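Local atomic coordinates of oxidized polyvinyl alcohol hydrolase (Sphingopyxis, PDB entry 3WLA), a protein that hydrolyses beta-diketones such as 4,6-nonanedione and, in the second step of polyvinyl alcohol breakdown, cleaves oxidized polyvinyl alcohol. Residues K32-V37 with S84-C89; V51-T56 with N112-G117; A73-H78 with F295-L300; V234-G239 with V274-C279; F137-V142 with S176-G181. All blocks are in the same frame, centred on the assembly; numbering follows the deposited sequence.

Contact 1: residues K32-V37 with S84-C89; sequences KRAFVV and SPVRQC
Antiparallel strand pairing joins 32-37 to 84-89 near one margin of the large mixed sheet, where strand 31-38 lies beside the end of strand 81-85. Val36 and Ser84 form the hydrogen-bonded pair, Val36 N reaching Ser84 O at 2.8 Å and Ser84 N reaching Val36 O at 3.0 Å. Phe35 and Pro85 make the next, non-hydrogen-bonded pair, and Val86 N donates to Ala34 O at 2.9 Å. Beyond this the backbones part, and Arg33 bridges the gap. Bent at chi2 and chi3 (-59° and -60°), its chain brings NH2 to Val86 O at 3.1 Å, nearly straight (166°) and in the guanidinium plane. Gln88 CG sits 3.2 Å above one guanidinium face; Arg33 NH1 forms a salt bridge with Asp134. A water accepts from Arg33 NE and Ala34 N. A leucine in place of Arg33 would probably deprive Asp134 of this salt bridge and Val86 O of the NH2 donor. Strand 31-38, antiparallel between 21-28 and 81-85, belongs to the antiparallel start of a mainly parallel alpha/beta-hydrolase sheet.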
# COMPACT_ATOMS: atom_id res chain seq x y z
N LYS A 32 -20.68 3.57 4.59
CA LYS A 32 -20.95 2.15 4.41
C LYS A 32 -19.81 1.58 3.54
O LYS A 32 -19.71 1.88 2.35
CB LYS A 32 -22.31 1.95 3.75
CG LYS A 32 -23.50 2.32 4.72
CD LYS A 32 -24.87 2.11 4.07
CE LYS A 32 -25.99 2.81 4.86
NZ LYS A 32 -27.20 3.16 4.00
N ARG A 33 -18.98 0.73 4.12
CA ARG A 33 -17.82 0.20 3.39
C ARG A 33 -17.97 -1.29 3.07
O ARG A 33 -18.77 -2.01 3.69
CB ARG A 33 -16.55 0.46 4.19
CG ARG A 33 -16.30 1.94 4.56
CD ARG A 33 -16.22 2.86 3.30
NE ARG A 33 -15.11 2.46 2.40
CZ ARG A 33 -13.86 2.92 2.51
NH1 ARG A 33 -13.52 3.78 3.47
NH2 ARG A 33 -12.96 2.57 1.62
N ALA A 34 -17.20 -1.73 2.08
CA ALA A 34 -17.26 -3.10 1.61
C ALA A 34 -15.85 -3.69 1.45
O ALA A 34 -14.86 -2.95 1.27
CB ALA A 34 -18.01 -3.13 0.26
N PHE A 35 -15.77 -5.02 1.51
CA PHE A 35 -14.49 -5.74 1.37
C PHE A 35 -14.72 -7.23 1.12
O PHE A 35 -15.79 -7.79 1.47
CB PHE A 35 -13.60 -5.51 2.61
CG PHE A 35 -14.25 -5.90 3.92
CD1 PHE A 35 -14.88 -4.96 4.71
CD2 PHE A 35 -14.18 -7.23 4.38
CE1 PHE A 35 -15.47 -5.32 5.97
CE2 PHE A 35 -14.74 -7.62 5.61
CZ PHE A 35 -15.39 -6.68 6.41
N VAL A 36 -13.75 -7.88 0.46
CA VAL A 36 -13.87 -9.29 0.13
C VAL A 36 -12.94 -10.12 1.01
O VAL A 36 -11.76 -9.84 1.12
CB VAL A 36 -13.57 -9.47 -1.38
CG1 VAL A 36 -13.68 -10.90 -1.81
CG2 VAL A 36 -14.56 -8.63 -2.20
N VAL A 37 -13.50 -11.14 1.67
CA VAL A 37 -12.74 -12.01 2.57
C VAL A 37 -12.50 -13.37 1.90
O VAL A 37 -13.44 -14.00 1.40
CB VAL A 37 -13.52 -12.22 3.90
CG1 VAL A 37 -12.77 -13.25 4.83
CG2 VAL A 37 -13.63 -10.88 4.64
N SER A 84 -9.48 -7.98 0.70
CA SER A 84 -9.27 -6.87 -0.23
C SER A 84 -10.42 -5.88 -0.02
O SER A 84 -11.61 -6.26 -0.16
CB SER A 84 -9.27 -7.37 -1.67
OG SER A 84 -8.80 -6.34 -2.55
N PRO A 85 -10.10 -4.63 0.36
CA PRO A 85 -11.06 -3.55 0.62
C PRO A 85 -11.52 -2.88 -0.63
O PRO A 85 -10.76 -2.73 -1.57
CB PRO A 85 -10.30 -2.61 1.53
CG PRO A 85 -8.89 -2.67 0.90
CD PRO A 85 -8.70 -4.15 0.56
N VAL A 86 -12.79 -2.47 -0.64
CA VAL A 86 -13.36 -1.77 -1.76
C VAL A 86 -13.21 -0.23 -1.57
O VAL A 86 -13.44 0.32 -0.47
CB VAL A 86 -14.87 -2.14 -1.93
CG1 VAL A 86 -15.47 -1.29 -3.06
CG2 VAL A 86 -14.98 -3.67 -2.29
N ARG A 87 -12.82 0.45 -2.65
CA ARG A 87 -12.60 1.91 -2.59
C ARG A 87 -13.96 2.64 -2.34
O ARG A 87 -14.97 2.22 -2.90
CB ARG A 87 -12.02 2.41 -3.92
CG ARG A 87 -10.56 1.95 -4.22
CD ARG A 87 -10.22 2.09 -5.71
NE ARG A 87 -11.14 1.20 -6.43
CZ ARG A 87 -11.25 1.11 -7.75
NH1 ARG A 87 -10.47 1.87 -8.55
NH2 ARG A 87 -12.18 0.26 -8.27
N GLN A 88 -13.94 3.73 -1.57
CA GLN A 88 -15.18 4.50 -1.31
C GLN A 88 -15.92 4.85 -2.60
O GLN A 88 -17.14 4.67 -2.69
CB GLN A 88 -14.86 5.81 -0.57
CG GLN A 88 -14.37 5.64 0.81
CD GLN A 88 -13.92 6.94 1.44
OE1 GLN A 88 -12.82 7.01 2.01
NE2 GLN A 88 -14.77 7.97 1.36
N CYS A 89 -15.17 5.33 -3.60
CA CYS A 89 -15.73 5.75 -4.89
C CYS A 89 -16.41 4.63 -5.70
O CYS A 89 -17.21 4.91 -6.61
CB CYS A 89 -14.61 6.41 -5.76
SG CYS A 89 -13.18 5.23 -5.93
O HOH W 1 -15.78 0.39 0.79

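Contact 2: residues V51-T56 with N112-G117; sequences VPMVGT and NPWNDG. With SO4 (sulfate ion), chain D.
The turn after strand 47-53 lies beside Ser162 of this alpha/beta-hydrolase, assigned by similarity to the charge relay, with Gly55 about 4 Å from the serine side chain; Trp114 and Pro113 of 112-117 pack against it. Trp114 NE1 donates to Val54 O at 2.7 Å, with an N-H...O angle of 165° and the oxygen only 4° out of the indole plane. Met53 comes over a face of the same indole: its SD stands 4.1 Å from the centroid of the six-membered ring, 13° off the normal, a Met-aromatic contact. Met53 CG adds an apolar touch to Trp114 CZ2 at 3.8 Å. Pro113 CG packs 3.7 Å from Thr56 OG1, whose hydrogen bonds go to Trp111 NE1 and to sulfate O1. Thr56 N binds sulfate O1 at 2.8 Å, and the same ion, probably from the crystallisation liquor, is held by Ser162 OG and Val57 N. Backbone amides beside a serine hydroxyl, gathered round one anion, are consistent with the oxyanion hole of a serine hydrolase.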
# COMPACT_ATOMS: atom_id res chain seq x y z
N VAL A 51 -3.59 -7.81 2.75
CA VAL A 51 -4.67 -6.89 2.38
C VAL A 51 -4.23 -6.16 1.10
O VAL A 51 -3.63 -5.08 1.15
CB VAL A 51 -4.95 -5.88 3.55
CG1 VAL A 51 -5.99 -4.86 3.14
CG2 VAL A 51 -5.41 -6.64 4.78
N PRO A 52 -4.48 -6.78 -0.07
CA PRO A 52 -4.09 -6.18 -1.34
C PRO A 52 -5.08 -5.12 -1.83
O PRO A 52 -6.26 -5.36 -1.80
CB PRO A 52 -4.05 -7.40 -2.29
CG PRO A 52 -5.24 -8.22 -1.78
CD PRO A 52 -5.07 -8.12 -0.26
N MET A 53 -4.57 -3.99 -2.32
CA MET A 53 -5.41 -2.88 -2.80
C MET A 53 -5.18 -2.50 -4.22
O MET A 53 -3.99 -2.38 -4.66
CB MET A 53 -5.15 -1.61 -1.95
CG MET A 53 -5.72 -1.74 -0.58
SD MET A 53 -5.45 -0.35 0.47
CE MET A 53 -3.51 -0.51 0.67
N VAL A 54 -6.29 -2.32 -4.96
CA VAL A 54 -6.23 -1.89 -6.36
C VAL A 54 -5.90 -0.39 -6.37
O VAL A 54 -5.94 0.29 -5.35
CB VAL A 54 -7.60 -2.01 -7.11
CG1 VAL A 54 -7.91 -3.47 -7.42
CG2 VAL A 54 -8.72 -1.46 -6.22
N GLY A 55 -5.64 0.08 -7.58
CA GLY A 55 -5.34 1.45 -7.83
C GLY A 55 -6.52 2.22 -8.41
O GLY A 55 -7.62 2.26 -7.87
N THR A 56 -6.29 2.83 -9.55
CA THR A 56 -7.34 3.68 -10.10
C THR A 56 -8.35 3.01 -11.02
O THR A 56 -9.56 3.35 -10.98
CB THR A 56 -6.71 4.82 -10.93
OG1 THR A 56 -5.70 5.50 -10.16
CG2 THR A 56 -7.85 5.76 -11.49
N ASN A 112 -8.74 10.62 -6.15
CA ASN A 112 -9.95 10.02 -5.65
C ASN A 112 -9.98 8.52 -5.25
O ASN A 112 -10.70 8.17 -4.34
CB ASN A 112 -11.08 10.28 -6.66
CG ASN A 112 -12.47 10.23 -6.01
OD1 ASN A 112 -12.62 10.63 -4.87
ND2 ASN A 112 -13.46 9.78 -6.73
N PRO A 113 -9.25 7.64 -5.92
CA PRO A 113 -9.38 6.23 -5.46
C PRO A 113 -9.25 5.89 -3.98
O PRO A 113 -10.07 5.13 -3.42
CB PRO A 113 -8.35 5.48 -6.30
CG PRO A 113 -8.26 6.30 -7.57
CD PRO A 113 -8.29 7.75 -7.03
N TRP A 114 -8.22 6.44 -3.35
CA TRP A 114 -7.97 6.17 -1.93
C TRP A 114 -7.59 7.47 -1.29
O TRP A 114 -6.97 8.31 -1.95
CB TRP A 114 -6.79 5.18 -1.71
CG TRP A 114 -7.05 3.75 -2.18
CD1 TRP A 114 -6.52 3.13 -3.29
CD2 TRP A 114 -7.89 2.79 -1.55
NE1 TRP A 114 -6.98 1.85 -3.37
CE2 TRP A 114 -7.82 1.60 -2.32
CE3 TRP A 114 -8.70 2.81 -0.40
CZ2 TRP A 114 -8.53 0.42 -1.97
CZ3 TRP A 114 -9.42 1.63 -0.05
CH2 TRP A 114 -9.32 0.45 -0.85
N ASN A 115 -7.97 7.62 -0.01
CA ASN A 115 -7.66 8.82 0.77
C ASN A 115 -6.17 8.60 1.11
O ASN A 115 -5.82 8.30 2.26
CB ASN A 115 -8.45 8.82 2.08
CG ASN A 115 -9.96 9.06 1.87
OD1 ASN A 115 -10.75 8.84 2.79
ND2 ASN A 115 -10.36 9.55 0.70
N ASP A 116 -5.31 8.75 0.10
CA ASP A 116 -3.89 8.48 0.27
C ASP A 116 -2.91 9.61 0.42
O ASP A 116 -1.74 9.36 0.57
CB ASP A 116 -3.40 7.53 -0.84
CG ASP A 116 -3.63 8.10 -2.25
OD1 ASP A 116 -3.62 9.36 -2.41
OD2 ASP A 116 -3.81 7.29 -3.19
N GLY A 117 -3.36 10.86 0.40
CA GLY A 117 -2.40 11.94 0.51
C GLY A 117 -3.11 13.27 0.55
O GLY A 117 -3.97 13.57 -0.30
S SO4 D . -3.94 2.30 -12.02
O1 SO4 D . -3.83 3.15 -10.82
O2 SO4 D . -5.09 1.37 -11.87
O3 SO4 D . -4.24 3.13 -13.16
O4 SO4 D . -2.72 1.55 -12.28

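Contact 3: residues A73-H78 with F295-L300; sequences AKLAEH and FNLWAL
Leu75 reaches from the 73-78 segment to helix 292-304, its side chain starting toward the helix at CB. With chi1 at -80°, CG lies opposite the carbonyl carbon and comes within 4.5 Å of Leu300 CG, one helical turn on from Asn296. At CG the chain forks. CD1 approaches the helix backbone itself, 3.8 Å from Leu297 CA, and lies 4.1 Å from Leu297 CD1. CD2 takes the other direction and touches Asn296 CB at 3.9 Å, the two side chains crossing at about a right angle. Asn296 takes part through CB; its amide oxygen is hydrogen-bonded to Trp287 NE1. Leu75 thus lies against three residues of the helix, Asn296, Leu297 and Leu300, whose i, i+1, i+4 spacing puts them along one flank.

Leu297 continues the contact toward the surface. Its CD2 lies over a face of the His78 imidazole, 3.9 Å from the ring centroid and 19° off the normal, a CH-pi contact displaced toward the rim. Its CD1 meets His78 CG at 3.7 Å, so both methyls of the fork engage the histidine. No hydrogen bond crosses the interface. Leu75 and Leu300 both also touch Trp50 of strand 47-53, which makes this an apolar helix-to-loop junction over the central sheet, as in the layered alpha/beta-hydrolase fold.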
# COMPACT_ATOMS: atom_id res chain seq x y z
N ALA A 73 -6.03 -13.74 -4.63
CA ALA A 73 -6.75 -14.73 -3.84
C ALA A 73 -5.93 -16.02 -3.71
O ALA A 73 -6.16 -16.84 -2.83
CB ALA A 73 -8.16 -15.07 -4.50
N LYS A 74 -4.99 -16.21 -4.62
CA LYS A 74 -4.18 -17.42 -4.62
C LYS A 74 -3.37 -17.57 -3.31
O LYS A 74 -3.08 -18.71 -2.89
CB LYS A 74 -3.27 -17.40 -5.84
CG LYS A 74 -2.36 -18.61 -6.04
CD LYS A 74 -3.09 -19.84 -6.50
CE LYS A 74 -2.08 -20.98 -6.79
NZ LYS A 74 -0.94 -20.48 -7.63
N LEU A 75 -3.05 -16.46 -2.67
CA LEU A 75 -2.29 -16.52 -1.44
C LEU A 75 -3.05 -17.30 -0.34
O LEU A 75 -2.44 -17.85 0.57
CB LEU A 75 -1.91 -15.14 -0.96
CG LEU A 75 -0.72 -14.40 -1.59
CD1 LEU A 75 0.48 -15.33 -1.63
CD2 LEU A 75 -1.05 -13.88 -2.95
N ALA A 76 -4.38 -17.33 -0.42
CA ALA A 76 -5.15 -18.07 0.56
C ALA A 76 -4.83 -19.59 0.45
O ALA A 76 -5.05 -20.32 1.39
CB ALA A 76 -6.62 -17.86 0.37
N GLU A 77 -4.34 -20.03 -0.71
CA GLU A 77 -3.99 -21.43 -0.88
C GLU A 77 -2.70 -21.78 -0.11
O GLU A 77 -2.40 -22.95 0.10
CB GLU A 77 -3.81 -21.75 -2.36
CG GLU A 77 -5.10 -21.83 -3.10
CD GLU A 77 -4.93 -22.05 -4.61
OE1 GLU A 77 -3.87 -22.53 -5.08
OE2 GLU A 77 -5.91 -21.76 -5.34
N HIS A 78 -1.98 -20.74 0.34
CA HIS A 78 -0.72 -20.91 1.04
C HIS A 78 -0.76 -20.48 2.51
O HIS A 78 0.28 -20.18 3.12
CB HIS A 78 0.37 -20.14 0.31
CG HIS A 78 0.57 -20.59 -1.11
ND1 HIS A 78 1.39 -21.63 -1.45
CD2 HIS A 78 -0.02 -20.18 -2.26
CE1 HIS A 78 1.30 -21.86 -2.75
NE2 HIS A 78 0.44 -20.99 -3.26
N PHE A 295 6.10 -14.51 -7.45
CA PHE A 295 6.53 -13.26 -6.85
C PHE A 295 5.66 -12.90 -5.64
O PHE A 295 6.20 -12.56 -4.54
CB PHE A 295 6.47 -12.11 -7.84
CG PHE A 295 6.81 -10.80 -7.21
CD1 PHE A 295 8.12 -10.51 -6.86
CD2 PHE A 295 5.80 -9.92 -6.81
CE1 PHE A 295 8.44 -9.37 -6.09
CE2 PHE A 295 6.09 -8.78 -6.06
CZ PHE A 295 7.40 -8.49 -5.69
N ASN A 296 4.35 -12.97 -5.81
CA ASN A 296 3.45 -12.63 -4.73
C ASN A 296 3.75 -13.50 -3.49
O ASN A 296 3.81 -12.99 -2.38
CB ASN A 296 1.99 -12.86 -5.11
CG ASN A 296 1.47 -11.87 -6.17
OD1 ASN A 296 2.02 -10.80 -6.39
ND2 ASN A 296 0.39 -12.25 -6.82
N LEU A 297 3.89 -14.80 -3.70
CA LEU A 297 4.14 -15.72 -2.58
C LEU A 297 5.55 -15.49 -1.97
O LEU A 297 5.70 -15.59 -0.77
CB LEU A 297 4.05 -17.16 -3.02
CG LEU A 297 4.38 -18.18 -1.93
CD1 LEU A 297 3.32 -18.12 -0.78
CD2 LEU A 297 4.36 -19.59 -2.60
N TRP A 298 6.53 -15.16 -2.81
CA TRP A 298 7.85 -14.87 -2.33
C TRP A 298 7.79 -13.65 -1.46
O TRP A 298 8.33 -13.64 -0.34
CB TRP A 298 8.82 -14.58 -3.48
CG TRP A 298 10.15 -14.04 -2.98
CD1 TRP A 298 11.19 -14.77 -2.41
CD2 TRP A 298 10.52 -12.66 -2.88
NE1 TRP A 298 12.17 -13.90 -1.99
CE2 TRP A 298 11.78 -12.61 -2.26
CE3 TRP A 298 9.90 -11.47 -3.27
CZ2 TRP A 298 12.44 -11.39 -2.00
CZ3 TRP A 298 10.56 -10.25 -3.01
CH2 TRP A 298 11.81 -10.22 -2.38
N ALA A 299 7.11 -12.62 -1.96
CA ALA A 299 7.05 -11.36 -1.21
C ALA A 299 6.33 -11.53 0.14
O ALA A 299 6.81 -11.04 1.18
CB ALA A 299 6.33 -10.28 -2.05
N LEU A 300 5.20 -12.23 0.13
CA LEU A 300 4.47 -12.40 1.39
C LEU A 300 5.23 -13.29 2.36
O LEU A 300 5.27 -12.97 3.55
CB LEU A 300 3.04 -12.93 1.19
CG LEU A 300 1.90 -11.90 1.02
CD1 LEU A 300 1.51 -11.22 2.37
CD2 LEU A 300 2.31 -10.87 -0.02

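Contact 4: residues V234-G239 with V274-C279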
# COMPACT_ATOMS: atom_id res chain seq x y z
N VAL A 234 9.08 -3.55 5.07
CA VAL A 234 8.44 -2.92 3.90
C VAL A 234 9.15 -3.28 2.60
O VAL A 234 10.40 -3.13 2.49
CB VAL A 234 8.41 -1.39 4.08
CG1 VAL A 234 7.75 -0.68 2.83
CG2 VAL A 234 7.66 -1.06 5.37
N ILE A 235 8.39 -3.80 1.64
CA ILE A 235 8.94 -4.16 0.34
C ILE A 235 8.40 -3.16 -0.67
O ILE A 235 7.21 -3.20 -0.99
CB ILE A 235 8.54 -5.59 -0.08
CG1 ILE A 235 9.12 -6.61 0.92
CG2 ILE A 235 9.01 -5.88 -1.48
CD1 ILE A 235 8.64 -7.98 0.73
N THR A 236 9.25 -2.27 -1.18
CA THR A 236 8.81 -1.27 -2.17
C THR A 236 9.12 -1.86 -3.52
O THR A 236 10.21 -2.41 -3.72
CB THR A 236 9.59 0.07 -2.02
OG1 THR A 236 9.23 0.69 -0.80
CG2 THR A 236 9.20 1.03 -3.15
N VAL A 237 8.16 -1.79 -4.45
CA VAL A 237 8.40 -2.36 -5.76
C VAL A 237 8.29 -1.26 -6.83
O VAL A 237 7.32 -0.49 -6.85
CB VAL A 237 7.40 -3.52 -6.06
CG1 VAL A 237 7.57 -4.01 -7.46
CG2 VAL A 237 7.57 -4.67 -5.07
N TRP A 238 9.31 -1.17 -7.70
CA TRP A 238 9.36 -0.24 -8.81
C TRP A 238 9.31 -1.08 -10.09
O TRP A 238 10.01 -2.11 -10.19
CB TRP A 238 10.69 0.52 -8.80
CG TRP A 238 10.92 1.39 -9.99
CD1 TRP A 238 10.15 2.44 -10.41
CD2 TRP A 238 12.12 1.42 -10.79
NE1 TRP A 238 10.81 3.14 -11.42
CE2 TRP A 238 12.01 2.53 -11.68
CE3 TRP A 238 13.27 0.61 -10.84
CZ2 TRP A 238 13.00 2.87 -12.60
CZ3 TRP A 238 14.28 0.94 -11.76
CH2 TRP A 238 14.13 2.07 -12.63
N GLY A 239 8.53 -0.65 -11.09
CA GLY A 239 8.40 -1.47 -12.31
C GLY A 239 9.36 -1.12 -13.46
O GLY A 239 9.12 -1.51 -14.61
N VAL A 274 12.83 -0.40 11.21
CA VAL A 274 12.07 -0.85 10.03
C VAL A 274 13.01 -1.48 8.97
O VAL A 274 14.03 -0.90 8.59
CB VAL A 274 11.28 0.31 9.36
CG1 VAL A 274 10.73 -0.16 8.00
CG2 VAL A 274 10.11 0.75 10.23
N VAL A 275 12.71 -2.69 8.53
CA VAL A 275 13.49 -3.32 7.50
C VAL A 275 12.81 -2.89 6.16
O VAL A 275 11.57 -2.96 6.02
CB VAL A 275 13.45 -4.86 7.64
CG1 VAL A 275 13.94 -5.54 6.37
CG2 VAL A 275 14.32 -5.29 8.79
N HIS A 276 13.62 -2.38 5.24
CA HIS A 276 13.11 -1.97 3.92
C HIS A 276 13.80 -2.80 2.87
O HIS A 276 15.01 -3.04 2.95
CB HIS A 276 13.37 -0.46 3.64
CG HIS A 276 12.81 -0.01 2.33
ND1 HIS A 276 13.54 -0.03 1.16
CD2 HIS A 276 11.53 0.28 1.96
CE1 HIS A 276 12.73 0.21 0.13
NE2 HIS A 276 11.50 0.39 0.60
N VAL A 277 13.02 -3.28 1.90
CA VAL A 277 13.53 -4.08 0.80
C VAL A 277 13.14 -3.33 -0.48
O VAL A 277 11.96 -2.97 -0.69
CB VAL A 277 12.94 -5.51 0.79
CG1 VAL A 277 13.45 -6.30 -0.45
CG2 VAL A 277 13.34 -6.27 2.04
N ALA A 278 14.14 -3.05 -1.31
CA ALA A 278 13.94 -2.34 -2.57
C ALA A 278 13.99 -3.33 -3.71
O ALA A 278 15.05 -3.87 -4.02
CB ALA A 278 14.99 -1.26 -2.77
N CYS A 279 12.83 -3.55 -4.34
CA CYS A 279 12.70 -4.49 -5.45
C CYS A 279 12.47 -3.79 -6.76
O CYS A 279 11.61 -2.91 -6.87
CB CYS A 279 11.53 -5.46 -5.24
SG CYS A 279 11.84 -6.78 -4.00
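Val234 to Val237 run parallel to His276 to Cys279 in the central sheet of the alpha/beta-hydrolase fold, the two strands linked through helix 257-269 in a beta-alpha-beta crossover. Their axes lie 4.7 Å apart at closest approach, with N-to-C directions 22° from parallel.

Backbone hydrogen bonds form a ladder. Val234 N donates to Val275 O and Val277 N returns to Val234 O, both at 2.7 Å; Thr236 N to Val277 O, Cys279 N to Thr236 O and Trp238 N to Cys279 O follow. The intervening CA-H groups of Ile235 and Val237 face Val277 O and Cys279 O.

Apolar contacts flank the ladder. On the face shared by Ile235, Val237, Val277 and Cys279, Ile235 CG1 lies alongside Val277 CB at 4.0 Å, while Ile235 CG2 meets Cys279 SG, whose disulfide to Cys326 ties in strand 325-328. Val234 CG2 meets Val274 CG1 at 4.1 Å.

A side-chain hydrogen bond, with either partner the possible donor, joins Thr236 OG1 to His276 NE2. CG of His276 points opposite its backbone N (chi1 -177°), and the imidazole touches Ser265, a residue assigned by similarity to the charge relay. An alanine in place of His276 would probably leave the Thr236 hydroxyl without this partner and Gly329 O without its ND1 partner, and open a gap beside Ser265. Thr236 OG1 lies 2.7 Å from His276 NE2, at the ring edge and in its plane.

Contact 5: residues F137-V142 with S176-G181; sequences FLEAMV and SEFWAG
Phe178, Trp179 and Glu139 account for most of the buried surface between helix 133-145 and the loop that leads into strand 181-185. Glu139 lays its aliphatic part over the Phe178 ring: CG stands 3.4 Å from the ring centroid and 4° off the normal, a CH-pi contact almost exactly over the centre. Chi1 of Glu139 (178°), with CG opposite the backbone N, carries CG over the ring; the carboxylate and ring planes are 16° apart, and OE2 forms a salt bridge with Arg143. Val142, about one turn nearer the C-terminal end of the helix, places CB 3.8 Å from Phe178 CZ, at the ring edge. Its CG2 branch meets Trp179 CH2 at 3.7 Å. Leu138 CB approaches Trp179 CZ2 at 3.9 Å, near the indole plane, while Phe178 CD2 lies over a face of that indole. Both aromatics also touch Leu156 of strand 155-161, and Val142 and Trp179 touch Val51 of strand 47-53, so the two aromatic side chains fill in between helix 133-145 and strands 47-53 and 155-161.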
# COMPACT_ATOMS: atom_id res chain seq x y z
N PHE A 137 -10.45 2.67 8.24
CA PHE A 137 -11.25 1.59 7.72
C PHE A 137 -10.42 0.31 7.60
O PHE A 137 -10.84 -0.78 8.11
CB PHE A 137 -11.80 1.94 6.35
CG PHE A 137 -12.44 0.77 5.65
CD1 PHE A 137 -13.39 -0.02 6.32
CD2 PHE A 137 -12.12 0.45 4.31
CE1 PHE A 137 -14.02 -1.11 5.69
CE2 PHE A 137 -12.75 -0.64 3.67
CZ PHE A 137 -13.70 -1.42 4.37
N LEU A 138 -9.26 0.41 6.93
CA LEU A 138 -8.42 -0.74 6.74
C LEU A 138 -8.13 -1.42 8.09
O LEU A 138 -8.24 -2.63 8.19
CB LEU A 138 -7.09 -0.35 6.03
CG LEU A 138 -7.37 0.24 4.63
CD1 LEU A 138 -6.13 0.89 4.15
CD2 LEU A 138 -7.96 -0.80 3.63
N GLU A 139 -7.79 -0.65 9.12
CA GLU A 139 -7.50 -1.32 10.41
C GLU A 139 -8.74 -2.00 11.03
O GLU A 139 -8.67 -3.13 11.51
CB GLU A 139 -6.93 -0.33 11.41
CG GLU A 139 -6.65 -0.96 12.78
CD GLU A 139 -6.16 0.03 13.80
OE1 GLU A 139 -5.53 1.06 13.42
OE2 GLU A 139 -6.41 -0.22 14.99
N ALA A 140 -9.87 -1.27 11.03
CA ALA A 140 -11.13 -1.74 11.59
C ALA A 140 -11.59 -2.99 10.88
O ALA A 140 -12.10 -3.95 11.51
CB ALA A 140 -12.16 -0.64 11.46
N MET A 141 -11.43 -2.98 9.55
CA MET A 141 -11.78 -4.13 8.73
C MET A 141 -11.04 -5.41 9.21
O MET A 141 -11.66 -6.45 9.45
CB MET A 141 -11.40 -3.85 7.28
CG MET A 141 -11.62 -4.99 6.33
SD MET A 141 -10.97 -4.58 4.63
CE MET A 141 -9.18 -4.75 4.91
N VAL A 142 -9.71 -5.32 9.31
CA VAL A 142 -8.91 -6.46 9.70
C VAL A 142 -9.29 -6.83 11.13
O VAL A 142 -9.54 -8.00 11.39
CB VAL A 142 -7.41 -6.18 9.60
CG1 VAL A 142 -6.63 -7.37 10.16
CG2 VAL A 142 -7.02 -5.96 8.10
N SER A 176 1.64 2.53 11.89
CA SER A 176 2.63 1.47 12.00
C SER A 176 2.44 0.62 13.28
O SER A 176 3.04 -0.43 13.42
CB SER A 176 4.03 2.06 11.95
OG SER A 176 4.28 2.91 13.06
N GLU A 177 1.60 1.06 14.20
CA GLU A 177 1.36 0.30 15.43
C GLU A 177 0.56 -0.95 15.07
O GLU A 177 0.61 -1.98 15.76
CB GLU A 177 0.55 1.11 16.44
CG GLU A 177 1.31 2.19 17.14
CD GLU A 177 1.67 3.37 16.22
OE1 GLU A 177 0.91 3.66 15.22
OE2 GLU A 177 2.73 4.00 16.52
N PHE A 178 -0.22 -0.86 14.00
CA PHE A 178 -1.04 -1.98 13.60
C PHE A 178 -0.35 -2.97 12.64
O PHE A 178 -0.12 -4.13 12.99
CB PHE A 178 -2.37 -1.44 13.02
CG PHE A 178 -3.41 -2.50 12.76
CD1 PHE A 178 -3.98 -3.20 13.82
CD2 PHE A 178 -3.81 -2.79 11.45
CE1 PHE A 178 -4.94 -4.17 13.59
CE2 PHE A 178 -4.79 -3.78 11.20
CZ PHE A 178 -5.36 -4.48 12.28
N TRP A 179 -0.00 -2.48 11.46
CA TRP A 179 0.61 -3.30 10.41
C TRP A 179 2.05 -3.74 10.72
O TRP A 179 2.86 -2.95 11.24
CB TRP A 179 0.64 -2.51 9.09
CG TRP A 179 -0.72 -1.96 8.66
CD1 TRP A 179 -1.18 -0.67 8.74
CD2 TRP A 179 -1.79 -2.74 8.17
NE1 TRP A 179 -2.50 -0.61 8.34
CE2 TRP A 179 -2.90 -1.87 7.98
CE3 TRP A 179 -1.94 -4.10 7.88
CZ2 TRP A 179 -4.11 -2.32 7.52
CZ3 TRP A 179 -3.14 -4.55 7.43
CH2 TRP A 179 -4.22 -3.67 7.25
N ALA A 180 2.34 -5.00 10.39
CA ALA A 180 3.69 -5.52 10.56
C ALA A 180 4.55 -5.06 9.37
O ALA A 180 5.79 -5.29 9.32
CB ALA A 180 3.65 -7.06 10.62
N GLY A 181 3.92 -4.40 8.41
CA GLY A 181 4.63 -3.96 7.21
C GLY A 181 3.73 -4.06 5.97
O GLY A 181 2.48 -4.16 6.05

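Contacts 1, 2 and 4 all reach the same mixed sheet, with contacts 1 and 4 on opposite sides of the chain's centre, their own centres about 25 Å apart. Contact 2 lies next to contact 1: Ser84 OG bonds Pro52 O at 2.8 Å, and Arg87 NH1 lies 3.0 Å from Gly55 O. Contact 5 packs on both, through Pro85 CG to Leu138 CD2 (3.4 Å) and Val51 CG1 to Met141 CE (3.6 Å). Contact 3 meets contact 4 where Trp298 CH2 lies 3.8 Å from Cys279 SG. Contact 2 carries the sulfate beside Ser162; Ser265, like Ser162 assigned to the charge relay by similarity, has its side chain about 3 Å from that of His276 in contact 4.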